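Local atomic coordinates of type I polyketide synthase PikAII (Streptomyces venezuelae, PDB entry 3QP9), a protein that belongs to a modular polyketide synthase, this fragment being a C2-type ketoreductase that probably epimerises, rather than reduces, intermediates of the growing chain. Residues R231-A236 with V491-F496; S401-I406 with T487-D492. All blocks are in the same frame, centred on the assembly; numbering follows the deposited sequence.

Contact 1 of 2, residues R231-A236 with V491-F496; sequences RRLVRA and VDWSSF
Arg235 and Leu233, two residues apart on strand 227-235, reach the indole of Trp493 in the first turn of helix 493-501. From CB outward, Arg235 places CG opposite the carbonyl carbon (chi1 -80°), and the chain then runs extended through CD to NE, sliding past the Trp493 side chain in the opposite direction. NE forms a salt bridge with Glu514, and NH2 bonds Ser27 O. NH1 meets the indole edge, 3.7 Å from Trp493 NE1, with the guanidinium turned 84° to the ring. Both nitrogens are donors, so this is contact without a hydrogen bond; NE1 is hydrogen-bonded to Tyr30 OH. In the guanidinium plane, Arg235 NH1 holds a water at 3.1 Å, and that water donates a hydrogen bond to Val491 O at 2.8 Å. At the far end of the indole, Leu233 CD2 packs obliquely on Trp493 CH2 at 3.7 Å, while Val491 CG1 covers one ring face. Asp492 is the N-cap: its OD1 accepts a weak bond from Ser494 N (3.2 Å). One tryptophan thus bridges the helix to a strand of the structural half, in keeping with the two-subdomain, Rossmann-type build of polyketide synthase ketoreductases.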
loop_
_atom_site.group_PDB
_atom_site.type_symbol
_atom_site.label_atom_id
_atom_site.label_comp_id
_atom_site.label_asym_id
_atom_site.label_seq_id
_atom_site.Cartn_x
_atom_site.Cartn_y
_atom_site.Cartn_z
ATOM N N ARG A 231 -12.039 7.163 4.088
ATOM C CA ARG A 231 -10.758 7.535 3.472
ATOM C C ARG A 231 -10.849 8.649 2.423
ATOM O O ARG A 231 -11.722 8.623 1.482
ATOM C CB ARG A 231 -10.126 6.280 2.859
ATOM C CG ARG A 231 -8.610 6.441 2.447
ATOM C CD ARG A 231 -7.992 4.986 2.403
ATOM N NE ARG A 231 -6.590 5.056 1.882
ATOM C CZ ARG A 231 -6.239 5.118 0.592
ATOM N NH1 ARG A 231 -4.922 5.141 0.265
ATOM N NH2 ARG A 231 -7.133 5.301 -0.371
ATOM N N ARG A 232 -9.959 9.603 2.545
ATOM C CA ARG A 232 -9.985 10.804 1.666
ATOM C C ARG A 232 -8.560 11.152 1.274
ATOM O O ARG A 232 -7.689 11.163 2.146
ATOM C CB ARG A 232 -10.581 12.019 2.514
ATOM C CG ARG A 232 -12.076 11.918 2.809
ATOM C CD ARG A 232 -12.907 11.892 1.450
ATOM N NE ARG A 232 -14.361 11.970 1.752
ATOM C CZ ARG A 232 -15.126 10.909 1.934
ATOM N NH1 ARG A 232 -16.415 11.041 2.163
ATOM N NH2 ARG A 232 -14.572 9.700 1.877
ATOM N N LEU A 233 -8.302 11.463 0.013
ATOM C CA LEU A 233 -7.058 12.142 -0.395
ATOM C C LEU A 233 -7.245 13.638 -0.360
ATOM O O LEU A 233 -8.150 14.163 -0.985
ATOM C CB LEU A 233 -6.674 11.666 -1.801
ATOM C CG LEU A 233 -5.359 12.290 -2.283
ATOM C CD1 LEU A 233 -4.290 11.423 -1.544
ATOM C CD2 LEU A 233 -5.337 12.069 -3.810
ATOM N N VAL A 234 -6.472 14.337 0.468
ATOM C CA VAL A 234 -6.585 15.759 0.564
ATOM C C VAL A 234 -5.239 16.456 0.305
ATOM O O VAL A 234 -4.151 15.855 0.397
ATOM C CB VAL A 234 -7.132 16.212 2.001
ATOM C CG1 VAL A 234 -8.599 15.580 2.248
ATOM C CG2 VAL A 234 -6.135 15.856 3.041
ATOM N N ARG A 235 -5.271 17.764 0.060
ATOM C CA ARG A 235 -3.990 18.498 -0.039
ATOM C C ARG A 235 -3.311 18.563 1.295
ATOM O O ARG A 235 -3.948 18.744 2.350
ATOM C CB ARG A 235 -4.200 19.965 -0.491
ATOM C CG ARG A 235 -4.387 20.033 -1.953
ATOM C CD ARG A 235 -4.346 21.426 -2.556
ATOM N NE ARG A 235 -4.755 21.245 -3.948
ATOM C CZ ARG A 235 -3.957 20.858 -4.931
ATOM N NH1 ARG A 235 -4.458 20.687 -6.177
ATOM N NH2 ARG A 235 -2.668 20.664 -4.671
ATOM N N ALA A 236 -2.020 18.372 1.263
ATOM C CA ALA A 236 -1.191 18.499 2.440
ATOM C C ALA A 236 -0.264 19.703 2.288
ATOM O O ALA A 236 0.946 19.559 2.310
ATOM C CB ALA A 236 -0.372 17.221 2.657
ATOM N N VAL A 491 -0.717 16.457 -10.645
ATOM C CA VAL A 491 -1.991 15.963 -11.108
ATOM C C VAL A 491 -2.834 17.168 -11.601
ATOM O O VAL A 491 -2.970 18.175 -10.886
ATOM C CB VAL A 491 -2.759 15.227 -9.960
ATOM C CG1 VAL A 491 -3.950 14.450 -10.585
ATOM C CG2 VAL A 491 -1.869 14.225 -9.188
ATOM N N ASP A 492 -3.305 17.116 -12.849
ATOM C CA ASP A 492 -4.396 17.983 -13.312
ATOM C C ASP A 492 -5.696 17.242 -12.960
ATOM O O ASP A 492 -6.134 16.374 -13.695
ATOM C CB ASP A 492 -4.289 18.211 -14.837
ATOM C CG ASP A 492 -5.494 18.942 -15.434
ATOM O OD1 ASP A 492 -6.398 19.509 -14.748
ATOM O OD2 ASP A 492 -5.561 18.908 -16.670
ATOM N N TRP A 493 -6.302 17.636 -11.842
ATOM C CA TRP A 493 -7.521 17.010 -11.344
ATOM C C TRP A 493 -8.731 17.114 -12.282
ATOM O O TRP A 493 -9.585 16.263 -12.252
ATOM C CB TRP A 493 -7.848 17.561 -9.915
ATOM C CG TRP A 493 -6.748 17.191 -8.947
ATOM C CD1 TRP A 493 -5.793 17.999 -8.411
ATOM C CD2 TRP A 493 -6.470 15.872 -8.472
ATOM N NE1 TRP A 493 -4.968 17.288 -7.591
ATOM C CE2 TRP A 493 -5.350 15.971 -7.612
ATOM C CE3 TRP A 493 -7.112 14.617 -8.637
ATOM C CZ2 TRP A 493 -4.797 14.848 -6.963
ATOM C CZ3 TRP A 493 -6.558 13.484 -7.971
ATOM C CH2 TRP A 493 -5.447 13.624 -7.133
ATOM N N SER A 494 -8.784 18.174 -13.103
ATOM C CA SER A 494 -9.863 18.331 -14.058
ATOM C C SER A 494 -9.854 17.154 -15.107
ATOM O O SER A 494 -10.917 16.807 -15.652
ATOM C CB SER A 494 -9.825 19.755 -14.658
ATOM O OG SER A 494 -8.732 19.935 -15.570
ATOM N N SER A 495 -8.689 16.515 -15.340
ATOM C CA SER A 495 -8.606 15.324 -16.212
ATOM C C SER A 495 -8.624 14.070 -15.397
ATOM O O SER A 495 -9.272 13.104 -15.755
ATOM C CB SER A 495 -7.360 15.323 -17.079
ATOM O OG SER A 495 -7.443 16.468 -17.920
ATOM N N PHE A 496 -7.949 14.108 -14.249
ATOM C CA PHE A 496 -7.850 12.910 -13.453
ATOM C C PHE A 496 -9.150 12.427 -12.818
ATOM O O PHE A 496 -9.426 11.245 -12.850
ATOM C CB PHE A 496 -6.742 13.051 -12.393
ATOM C CG PHE A 496 -6.440 11.734 -11.651
ATOM C CD1 PHE A 496 -5.358 10.940 -12.011
ATOM C CD2 PHE A 496 -7.282 11.319 -10.584
ATOM C CE1 PHE A 496 -5.140 9.715 -11.315
ATOM C CE2 PHE A 496 -7.109 10.128 -9.885
ATOM C CZ PHE A 496 -6.005 9.314 -10.214
HETATM O O HOH W 1 -2.906 19.934 -8.725
#

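Contact 2 of 2, residues S401-I406 with T487-D492; sequences SSVAAI and TIADVD
Val403 and Thr487 bring the backbones nearest, with 7.0 Å between the CA of Val403 and the CA of Thr487, where 401-406 leaves strand 396-402 for helical backbone angles and 487-492 runs off the end of strand 485-488. Both strands belong to the parallel sheet of the catalytic Rossmann fold, and strand 435-441 lies between them, so the turn after strand 396-402 folds over the end of strand 435-441 to reach Thr487. That middle strand bonds to both sides, through Trp441 to Val403 and through Ala440 to Ile488.

The turn after strand 396-402 is an ST turn: Ser402 OG accepts from Ala404 N at 2.9 Å in a nearly straight bond (169°). A second bond, from Ala405 N to Ser402 O at 2.9 Å, tightens the same bend. Ser402 also touches Tyr415 of helix 413-426, consistent with the serine and tyrosine that short-chain dehydrogenases place near this strand end.

Across the gap the contact is buried and mostly apolar. Val403 sends CG1 opposite its carbonyl carbon (chi1 -62°), and this single methyl reaches two residues: it lies 3.8 Å from Thr487 CG2 and 3.9 Å from Ala489 CB. The Val403 and Thr487 side chains cross at about a right angle. Ile406, which also rests on Ile32 and Ala440, slides past Thr487 the other way. Thr487 uses its two branches separately: with chi1 at -65°, the methyl CG2 faces Val403 and the hydroxyl is directed to Ile406. There Thr487 OG1 lies against aliphatic carbon, 3.5 Å from Ile406 CG1, 3.7 Å from Ile406 CD1 and 4.0 Å from Ile406 CG2.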
loop_
_atom_site.group_PDB
_atom_site.type_symbol
_atom_site.label_atom_id
_atom_site.label_comp_id
_atom_site.label_asym_id
_atom_site.label_seq_id
_atom_site.Cartn_x
_atom_site.Cartn_y
_atom_site.Cartn_z
ATOM N N SER A 401 7.373 4.628 -2.389
ATOM C CA SER A 401 6.161 3.953 -2.723
ATOM C C SER A 401 5.575 4.647 -3.963
ATOM O O SER A 401 6.281 5.366 -4.703
ATOM C CB SER A 401 5.245 4.031 -1.481
ATOM O OG SER A 401 3.900 3.599 -1.676
ATOM N N SER A 402 4.283 4.490 -4.182
ATOM C CA SER A 402 3.695 4.855 -5.485
ATOM C C SER A 402 2.247 5.254 -5.290
ATOM O O SER A 402 1.565 4.680 -4.459
ATOM C CB SER A 402 3.765 3.646 -6.412
ATOM O OG SER A 402 2.820 3.754 -7.448
ATOM N N VAL A 403 1.784 6.196 -6.096
ATOM C CA VAL A 403 0.381 6.521 -6.142
ATOM C C VAL A 403 -0.530 5.259 -6.429
ATOM O O VAL A 403 -1.737 5.349 -6.217
ATOM C CB VAL A 403 0.055 7.672 -7.154
ATOM C CG1 VAL A 403 0.758 9.021 -6.764
ATOM C CG2 VAL A 403 0.441 7.294 -8.643
ATOM N N ALA A 404 0.048 4.122 -6.857
ATOM C CA ALA A 404 -0.757 2.862 -7.118
ATOM C C ALA A 404 -1.277 2.367 -5.759
ATOM O O ALA A 404 -2.399 1.871 -5.658
ATOM C CB ALA A 404 0.095 1.776 -7.785
ATOM N N ALA A 405 -0.536 2.666 -4.706
ATOM C CA ALA A 405 -0.955 2.276 -3.395
ATOM C C ALA A 405 -1.905 3.276 -2.719
ATOM O O ALA A 405 -2.471 2.986 -1.638
ATOM C CB ALA A 405 0.323 2.072 -2.503
ATOM N N ILE A 406 -2.005 4.468 -3.284
ATOM C CA ILE A 406 -2.795 5.559 -2.685
ATOM C C ILE A 406 -4.222 5.545 -3.254
ATOM O O ILE A 406 -5.187 5.354 -2.521
ATOM C CB ILE A 406 -2.171 6.884 -2.989
ATOM C CG1 ILE A 406 -0.762 6.956 -2.303
ATOM C CG2 ILE A 406 -3.093 8.059 -2.447
ATOM C CD1 ILE A 406 -0.737 6.731 -0.760
ATOM N N THR A 487 2.005 11.966 -0.201
ATOM C CA THR A 487 1.963 11.639 -1.656
ATOM C C THR A 487 2.533 12.859 -2.436
ATOM O O THR A 487 2.082 13.964 -2.251
ATOM C CB THR A 487 0.538 11.421 -2.113
ATOM O OG1 THR A 487 0.078 10.285 -1.439
ATOM C CG2 THR A 487 0.402 11.211 -3.666
ATOM N N ILE A 488 3.444 12.617 -3.385
ATOM C CA ILE A 488 3.968 13.711 -4.172
ATOM C C ILE A 488 3.585 13.361 -5.613
ATOM O O ILE A 488 4.102 12.426 -6.168
ATOM C CB ILE A 488 5.435 13.765 -4.027
ATOM C CG1 ILE A 488 5.732 14.007 -2.521
ATOM C CG2 ILE A 488 6.011 15.027 -4.879
ATOM C CD1 ILE A 488 7.191 14.191 -2.256
ATOM N N ALA A 489 2.752 14.182 -6.216
ATOM C CA ALA A 489 2.273 13.893 -7.549
ATOM C C ALA A 489 1.821 15.201 -8.253
ATOM O O ALA A 489 1.359 16.140 -7.591
ATOM C CB ALA A 489 1.130 12.858 -7.435
ATOM N N ASP A 490 2.059 15.303 -9.564
ATOM C CA ASP A 490 1.694 16.474 -10.337
ATOM C C ASP A 490 0.465 16.020 -11.104
ATOM O O ASP A 490 0.599 15.270 -12.082
ATOM C CB ASP A 490 2.870 16.856 -11.302
ATOM C CG ASP A 490 2.573 18.139 -12.092
ATOM O OD1 ASP A 490 1.419 18.619 -12.020
ATOM O OD2 ASP A 490 3.470 18.691 -12.761
ATOM N N VAL A 491 -0.717 16.457 -10.645
ATOM C CA VAL A 491 -1.991 15.963 -11.108
ATOM C C VAL A 491 -2.834 17.168 -11.601
ATOM O O VAL A 491 -2.970 18.175 -10.886
ATOM C CB VAL A 491 -2.759 15.227 -9.960
ATOM C CG1 VAL A 491 -3.950 14.450 -10.585
ATOM C CG2 VAL A 491 -1.869 14.225 -9.188
ATOM N N ASP A 492 -3.305 17.116 -12.849
ATOM C CA ASP A 492 -4.396 17.983 -13.312
ATOM C C ASP A 492 -5.696 17.242 -12.960
ATOM O O ASP A 492 -6.134 16.374 -13.695
ATOM C CB ASP A 492 -4.289 18.211 -14.837
ATOM C CG ASP A 492 -5.494 18.942 -15.434
ATOM O OD1 ASP A 492 -6.398 19.509 -14.748
ATOM O OD2 ASP A 492 -5.561 18.908 -16.670
#

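The two contacts sit about 9 Å apart, centre to centre, and share Val491 and Asp492, so the chain passes from the last strand of the catalytic sheet in contact 2 through the short loop 489-492 into the helix of contact 1. They also touch: Arg231 NH1 lies 2.8 Å from Ile406 O, a probable hydrogen bond, and Leu233 CD1 packs on Ile406 CG2 at 3.7 Å. Strand 29-36 lies between strands 227-235 and 485-488, and its Tyr30 touches both contacts. Contact 2 follows the strand end near the probable active-site region.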